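Uncharacterized protein (Bacteroides fragilis, PDB 3NNG) is of unknown function, but its F5/8 type C (discoidin-like) domain binds calcium and probably serves in recognising carbohydrate or another ligand, as in related domains. Local coordinates at residues 24-29 / 49-54; 62-67 / 138-143. The protein carries 1 engineered substitution. All coordinates share one frame; numbering follows the deposited sequence.

Both contacts belong to the antiparallel beta architecture of the F5/8 type C domain, their centres about 9 Å apart. They follow in series: contact 1 (24-29 with 49-54) closes before contact 2 (62-67 with 138-143) opens, the latter spanning a far longer stretch of chain. They share a sheet, since strand 23-26 pairs with strand 63-68, which in turn pairs with strand 124-144. Backbone bonding joins them directly, with Ser-25 O 2.8 Å from Asn-65 N, a probable hydrogen bond. Contact 2 is buried within the sheet, while contact 1 brings strand 23-26 and its following loop against strand 51-54 beside the calcium site.

Contact 1 of 2, residues 24-29 / 49-54; sequences VSCSNV and TTWFTW. With CA (calcium ion), chain C.
Cys-26 meets the indole of Trp-51 at its nitrogen-bearing corner, its CB 3.3 Å from NE1. The sulfur approaches obliquely, SG lying 4.3 Å from the centroid of the five-membered ring and 66° off its normal, a sulfur-aromatic contact. With SG set between the backbone N and the carbonyl carbon (chi1 61°), both CB and SG can reach the indole N; a small, polarisable side chain suits so close an approach. On the Trp-51 side, CG anti to the backbone N (chi1 172°) carries the ring out toward 24-29, where it also meets Trp-64 and Phe-151. The carbonyl O of Asn-28 lies near the plane of this ring, at its edge. Thr-53 OG1 is 3.0 Å from that same oxygen, a weak hydrogen bond and not a settled one, since the same proton has another acceptor within reach. Farther along, the indole of Trp-54 presents its edge to Asn-28, CE3 standing 3.8 Å from CB, while Val-29 O approaches CZ3 obliquely. A water bridges the two segments, bonded to Ser-27 OG at 2.7 Å, to Thr-53 OG1, and to Trp-54 O, to which it donates. Short hydroxyl side chains suit this spot because each brings one polar atom within bonding distance of the water. At the other end, Thr-49 binds calcium through both O and OG1, the latter at 2.7 Å; Leu-41, Asp-44, Glu-46, Ala-152 and Glu-153 complete the site. The chemistry implies a junction of van der Waals and sulfur-aromatic contacts, one weak hydrogen bond and a shared water, the metal probably fixing the start of 49-54.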
loop_
_atom_site.group_PDB
_atom_site.type_symbol
_atom_site.label_atom_id
_atom_site.label_comp_id
_atom_site.label_asym_id
_atom_site.label_seq_id
_atom_site.Cartn_x
_atom_site.Cartn_y
_atom_site.Cartn_z
ATOM N N VAL A 24 11.335 0.535 1.555
ATOM C CA VAL A 24 10.097 1.289 1.388
ATOM C C VAL A 24 10.315 2.793 1.498
ATOM O O VAL A 24 11.229 3.245 2.186
ATOM C CB VAL A 24 9.026 0.849 2.421
ATOM C CG1 VAL A 24 8.849 -0.668 2.393
ATOM C CG2 VAL A 24 9.406 1.310 3.819
ATOM N N SER A 25 9.464 3.563 0.831
ATOM C CA SER A 25 9.506 5.028 0.925
ATOM C C SER A 25 8.116 5.590 0.674
ATOM O O SER A 25 7.217 4.855 0.286
ATOM C CB SER A 25 10.477 5.599 -0.113
ATOM O OG SER A 25 10.119 5.178 -1.418
ATOM N N CYS A 26 7.938 6.889 0.904
ATOM C CA CYS A 26 6.648 7.545 0.710
ATOM C C CYS A 26 6.833 8.998 0.319
ATOM O O CYS A 26 7.933 9.534 0.371
ATOM C CB CYS A 26 5.825 7.521 1.983
ATOM S SG CYS A 26 6.640 8.390 3.351
ATOM N N SER A 27 5.730 9.632 -0.049
ATOM C CA SER A 27 5.733 11.012 -0.493
ATOM C C SER A 27 6.181 11.964 0.614
ATOM O O SER A 27 7.015 12.838 0.394
ATOM C CB SER A 27 4.331 11.376 -0.951
ATOM O OG SER A 27 3.405 11.067 0.070
ATOM N N ASN A 28 5.632 11.769 1.805
ATOM C CA ASN A 28 5.868 12.648 2.948
ATOM C C ASN A 28 5.599 11.844 4.203
ATOM O O ASN A 28 4.855 10.859 4.162
ATOM C CB ASN A 28 4.907 13.857 2.928
ATOM C CG ASN A 28 5.249 14.868 1.854
ATOM O OD1 ASN A 28 4.484 15.071 0.901
ATOM N ND2 ASN A 28 6.413 15.506 1.991
ATOM N N VAL A 29 6.202 12.248 5.317
ATOM C CA VAL A 29 5.880 11.635 6.605
ATOM C C VAL A 29 5.171 12.681 7.441
ATOM O O VAL A 29 5.675 13.790 7.602
ATOM C CB VAL A 29 7.134 11.139 7.353
ATOM C CG1 VAL A 29 6.758 10.644 8.745
ATOM C CG2 VAL A 29 7.834 10.025 6.560
ATOM N N THR A 49 0.746 0.680 14.650
ATOM C CA THR A 49 1.716 1.613 14.087
ATOM C C THR A 49 1.304 1.851 12.647
ATOM O O THR A 49 0.853 0.936 11.965
ATOM C CB THR A 49 3.137 1.056 14.147
ATOM O OG1 THR A 49 3.193 -0.158 13.395
ATOM C CG2 THR A 49 3.547 0.762 15.612
ATOM N N THR A 50 1.434 3.075 12.168
ATOM C CA THR A 50 0.898 3.347 10.856
ATOM C C THR A 50 1.741 4.343 10.086
ATOM O O THR A 50 2.398 5.217 10.674
ATOM C CB THR A 50 -0.541 3.891 10.974
ATOM O OG1 THR A 50 -1.097 4.091 9.671
ATOM C CG2 THR A 50 -0.513 5.212 11.723
ATOM N N TRP A 51 1.738 4.181 8.766
ATOM C CA TRP A 51 2.170 5.237 7.868
ATOM C C TRP A 51 1.043 6.268 7.803
ATOM O O TRP A 51 -0.130 5.915 7.724
ATOM C CB TRP A 51 2.462 4.680 6.466
ATOM C CG TRP A 51 2.726 5.759 5.467
ATOM C CD1 TRP A 51 3.734 6.678 5.510
ATOM C CD2 TRP A 51 1.965 6.050 4.277
ATOM N NE1 TRP A 51 3.664 7.510 4.415
ATOM C CE2 TRP A 51 2.591 7.154 3.651
ATOM C CE3 TRP A 51 0.834 5.479 3.685
ATOM C CZ2 TRP A 51 2.102 7.708 2.458
ATOM C CZ3 TRP A 51 0.355 6.031 2.499
ATOM C CH2 TRP A 51 0.990 7.132 1.901
ATOM N N PHE A 52 1.389 7.542 7.855
ATOM C CA PHE A 52 0.370 8.579 7.797
ATOM C C PHE A 52 0.987 9.791 7.140
ATOM O O PHE A 52 2.158 10.083 7.362
ATOM C CB PHE A 52 -0.162 8.919 9.194
ATOM C CG PHE A 52 -1.436 9.726 9.176
ATOM C CD1 PHE A 52 -2.658 9.116 8.881
ATOM C CD2 PHE A 52 -1.418 11.089 9.455
ATOM C CE1 PHE A 52 -3.852 9.866 8.859
ATOM C CE2 PHE A 52 -2.609 11.849 9.448
ATOM C CZ PHE A 52 -3.824 11.236 9.140
ATOM N N THR A 53 0.213 10.493 6.327
ATOM C CA THR A 53 0.781 11.586 5.559
ATOM C C THR A 53 -0.269 12.606 5.132
ATOM O O THR A 53 -1.460 12.452 5.410
ATOM C CB THR A 53 1.443 11.020 4.294
ATOM O OG1 THR A 53 2.123 12.055 3.578
ATOM C CG2 THR A 53 0.386 10.384 3.410
ATOM N N TRP A 54 0.197 13.652 4.460
ATOM C CA TRP A 54 -0.670 14.615 3.800
ATOM C C TRP A 54 -1.274 13.985 2.553
ATOM O O TRP A 54 -0.588 13.246 1.834
ATOM C CB TRP A 54 0.145 15.838 3.375
ATOM C CG TRP A 54 0.473 16.757 4.496
ATOM C CD1 TRP A 54 -0.297 17.785 4.956
ATOM C CD2 TRP A 54 1.657 16.751 5.297
ATOM N NE1 TRP A 54 0.325 18.410 6.001
ATOM C CE2 TRP A 54 1.536 17.803 6.232
ATOM C CE3 TRP A 54 2.811 15.958 5.324
ATOM C CZ2 TRP A 54 2.516 18.087 7.183
ATOM C CZ3 TRP A 54 3.789 16.237 6.267
ATOM C CH2 TRP A 54 3.631 17.289 7.189
HETATM CA CA CA C . 1.992 -1.195 11.200
HETATM O O HOH W 1 2.082 13.264 0.915
#

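Contact 2 of 2, residues 62-67 / 138-143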
loop_
_atom_site.group_PDB
_atom_site.type_symbol
_atom_site.label_atom_id
_atom_site.label_comp_id
_atom_site.label_asym_id
_atom_site.label_seq_id
_atom_site.Cartn_x
_atom_site.Cartn_y
_atom_site.Cartn_z
ATOM N N CYS A 62 0.605 12.056 -2.895
ATOM C CA CYS A 62 0.382 11.179 -1.746
ATOM C C CYS A 62 0.581 9.733 -2.164
ATOM O O CYS A 62 -0.244 9.175 -2.898
ATOM C CB CYS A 62 -1.039 11.367 -1.211
ATOM S SG CYS A 62 -1.396 10.410 0.298
ATOM N N TRP A 63 1.671 9.121 -1.714
ATOM C CA TRP A 63 1.993 7.776 -2.194
ATOM C C TRP A 63 2.925 6.994 -1.261
ATOM O O TRP A 63 3.634 7.571 -0.426
ATOM C CB TRP A 63 2.559 7.836 -3.619
ATOM C CG TRP A 63 3.769 8.733 -3.756
ATOM C CD1 TRP A 63 3.781 10.042 -4.152
ATOM C CD2 TRP A 63 5.135 8.383 -3.482
ATOM N NE1 TRP A 63 5.069 10.531 -4.136
ATOM C CE2 TRP A 63 5.917 9.531 -3.734
ATOM C CE3 TRP A 63 5.772 7.214 -3.036
ATOM C CZ2 TRP A 63 7.304 9.542 -3.558
ATOM C CZ3 TRP A 63 7.150 7.227 -2.862
ATOM C CH2 TRP A 63 7.900 8.382 -3.126
ATOM N N TRP A 64 2.888 5.675 -1.401
ATOM C CA TRP A 64 3.738 4.774 -0.638
ATOM C C TRP A 64 4.334 3.770 -1.631
ATOM O O TRP A 64 3.661 3.324 -2.560
ATOM C CB TRP A 64 2.928 4.087 0.476
ATOM C CG TRP A 64 3.717 3.132 1.368
ATOM C CD1 TRP A 64 4.204 3.373 2.642
ATOM C CD2 TRP A 64 4.059 1.772 1.064
ATOM N NE1 TRP A 64 4.829 2.241 3.132
ATOM C CE2 TRP A 64 4.769 1.256 2.181
ATOM C CE3 TRP A 64 3.836 0.943 -0.047
ATOM C CZ2 TRP A 64 5.260 -0.045 2.206
ATOM C CZ3 TRP A 64 4.329 -0.360 -0.019
ATOM C CH2 TRP A 64 5.031 -0.842 1.103
ATOM N N ASN A 65 5.605 3.438 -1.451
ATOM C CA ASN A 65 6.355 2.704 -2.466
ATOM C C ASN A 65 7.210 1.640 -1.809
ATOM O O ASN A 65 7.736 1.863 -0.713
ATOM C CB ASN A 65 7.260 3.667 -3.240
ATOM C CG ASN A 65 7.957 3.008 -4.421
ATOM O OD1 ASN A 65 9.024 2.396 -4.278
ATOM N ND2 ASN A 65 7.361 3.137 -5.594
ATOM N N THR A 66 7.337 0.485 -2.462
ATOM C CA THR A 66 8.265 -0.542 -2.003
ATOM C C THR A 66 9.104 -1.113 -3.149
ATOM O O THR A 66 8.585 -1.434 -4.230
ATOM C CB THR A 66 7.547 -1.694 -1.241
ATOM O OG1 THR A 66 8.516 -2.651 -0.790
ATOM C CG2 THR A 66 6.525 -2.399 -2.141
ATOM N N VAL A 67 10.409 -1.201 -2.916
ATOM C CA VAL A 67 11.285 -1.994 -3.766
ATOM C C VAL A 67 11.327 -3.391 -3.163
ATOM O O VAL A 67 11.782 -3.568 -2.034
ATOM C CB VAL A 67 12.722 -1.422 -3.790
ATOM C CG1 VAL A 67 13.550 -2.103 -4.876
ATOM C CG2 VAL A 67 12.698 0.085 -4.003
ATOM N N PHE A 138 6.628 -1.487 -6.405
ATOM C CA PHE A 138 5.183 -1.281 -6.304
ATOM C C PHE A 138 4.938 0.079 -5.683
ATOM O O PHE A 138 5.532 0.403 -4.656
ATOM C CB PHE A 138 4.575 -2.383 -5.426
ATOM C CG PHE A 138 3.123 -2.167 -5.032
ATOM C CD1 PHE A 138 2.790 -1.335 -3.980
ATOM C CD2 PHE A 138 2.103 -2.877 -5.659
ATOM C CE1 PHE A 138 1.469 -1.162 -3.588
ATOM C CE2 PHE A 138 0.779 -2.711 -5.286
ATOM C CZ PHE A 138 0.455 -1.855 -4.235
ATOM N N ARG A 139 4.080 0.884 -6.312
ATOM C CA ARG A 139 3.669 2.167 -5.735
ATOM C C ARG A 139 2.155 2.269 -5.644
ATOM O O ARG A 139 1.443 1.912 -6.588
ATOM C CB ARG A 139 4.205 3.358 -6.540
ATOM C CG ARG A 139 3.930 4.726 -5.856
ATOM C CD ARG A 139 4.806 5.863 -6.430
ATOM N NE ARG A 139 6.234 5.561 -6.334
ATOM C CZ ARG A 139 7.204 6.475 -6.441
ATOM N NH1 ARG A 139 6.908 7.754 -6.636
ATOM N NH2 ARG A 139 8.478 6.112 -6.355
ATOM N N ILE A 140 1.665 2.773 -4.516
ATOM C CA ILE A 140 0.256 3.102 -4.406
ATOM C C ILE A 140 0.039 4.611 -4.261
ATOM O O ILE A 140 0.431 5.213 -3.263
ATOM C CB ILE A 140 -0.442 2.290 -3.277
ATOM C CG1 ILE A 140 -1.925 2.649 -3.176
ATOM C CG2 ILE A 140 0.268 2.471 -1.942
ATOM C CD1 ILE A 140 -2.732 1.684 -2.291
ATOM N N ASN A 141 -0.565 5.221 -5.279
ATOM C CA ASN A 141 -0.921 6.638 -5.240
ATOM C C ASN A 141 -2.312 6.800 -4.639
ATOM O O ASN A 141 -3.311 6.394 -5.259
ATOM C CB ASN A 141 -0.882 7.238 -6.650
ATOM C CG ASN A 141 0.533 7.310 -7.210
ATOM O OD1 ASN A 141 1.432 7.845 -6.561
ATOM N ND2 ASN A 141 0.739 6.761 -8.410
ATOM N N CYS A 142 -2.369 7.371 -3.432
ATOM C CA CYS A 142 -3.609 7.503 -2.685
ATOM C C CYS A 142 -4.366 8.719 -3.174
ATOM O O CYS A 142 -3.848 9.831 -3.128
ATOM C CB CYS A 142 -3.321 7.591 -1.177
ATOM S SG CYS A 142 -2.417 6.103 -0.610
ATOM N N LEU A 143 -5.577 8.485 -3.667
ATOM C CA LEU A 143 -6.402 9.539 -4.250
ATOM C C LEU A 143 -7.307 10.223 -3.227
ATOM O O LEU A 143 -7.300 11.449 -3.112
ATOM C CB LEU A 143 -7.225 8.991 -5.425
ATOM C CG LEU A 143 -6.365 8.401 -6.548
ATOM C CD1 LEU A 143 -7.236 7.758 -7.629
ATOM C CD2 LEU A 143 -5.428 9.465 -7.152
HETATM O O HOH W 2 -2.119 10.092 -5.277
#
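Arg-139 lays its guanidinium flat over the six-membered ring of Trp-63, the planes only 10° apart and CZ 3.7 Å from the ring centroid. This is a stacked cation-pi pair, with NH1 over the indole face. A bend at chi3 (-57°) turns the otherwise extended arginine chain back across the neighbouring strand, and a broad, electron-rich indole suits the place because it offers a flat pi face wide enough to take the whole planar cation. Asn-65 lies at the edge of the guanidinium, near its plane. Asn-141 comes beside Trp-63, with OD1 3.2 Å from CB and its amide plane turned steeply to the ring. The face carrying Trp-64, Thr-66, Phe-138 and Ile-140 is largely apolar: Trp-64 CB packs 3.9 Å from Ile-140 CG2, and Thr-66 CG2 lies 3.8 Å from Phe-138 CB, branched and aromatic groups that fill a buried layer. Between the two faces the strands run antiparallel. Trp-64 with Ile-140 and Thr-66 with Phe-138 are hydrogen-bonded pairs, Ile-140 N reaching Trp-64 O at 2.8 Å. At the end of the pairing Cys-62 SG meets Cys-142 CB at 3.7 Å. A water there donates to the carbonyl oxygens of both cysteines. Strand 63-68 lies between strands 23-26 and 124-144, and strand 93-100 borders the latter beyond. Strand 148-159 covers that largely apolar face, where Phe-151 meets Ile-140 and Leu-156 meets Phe-138.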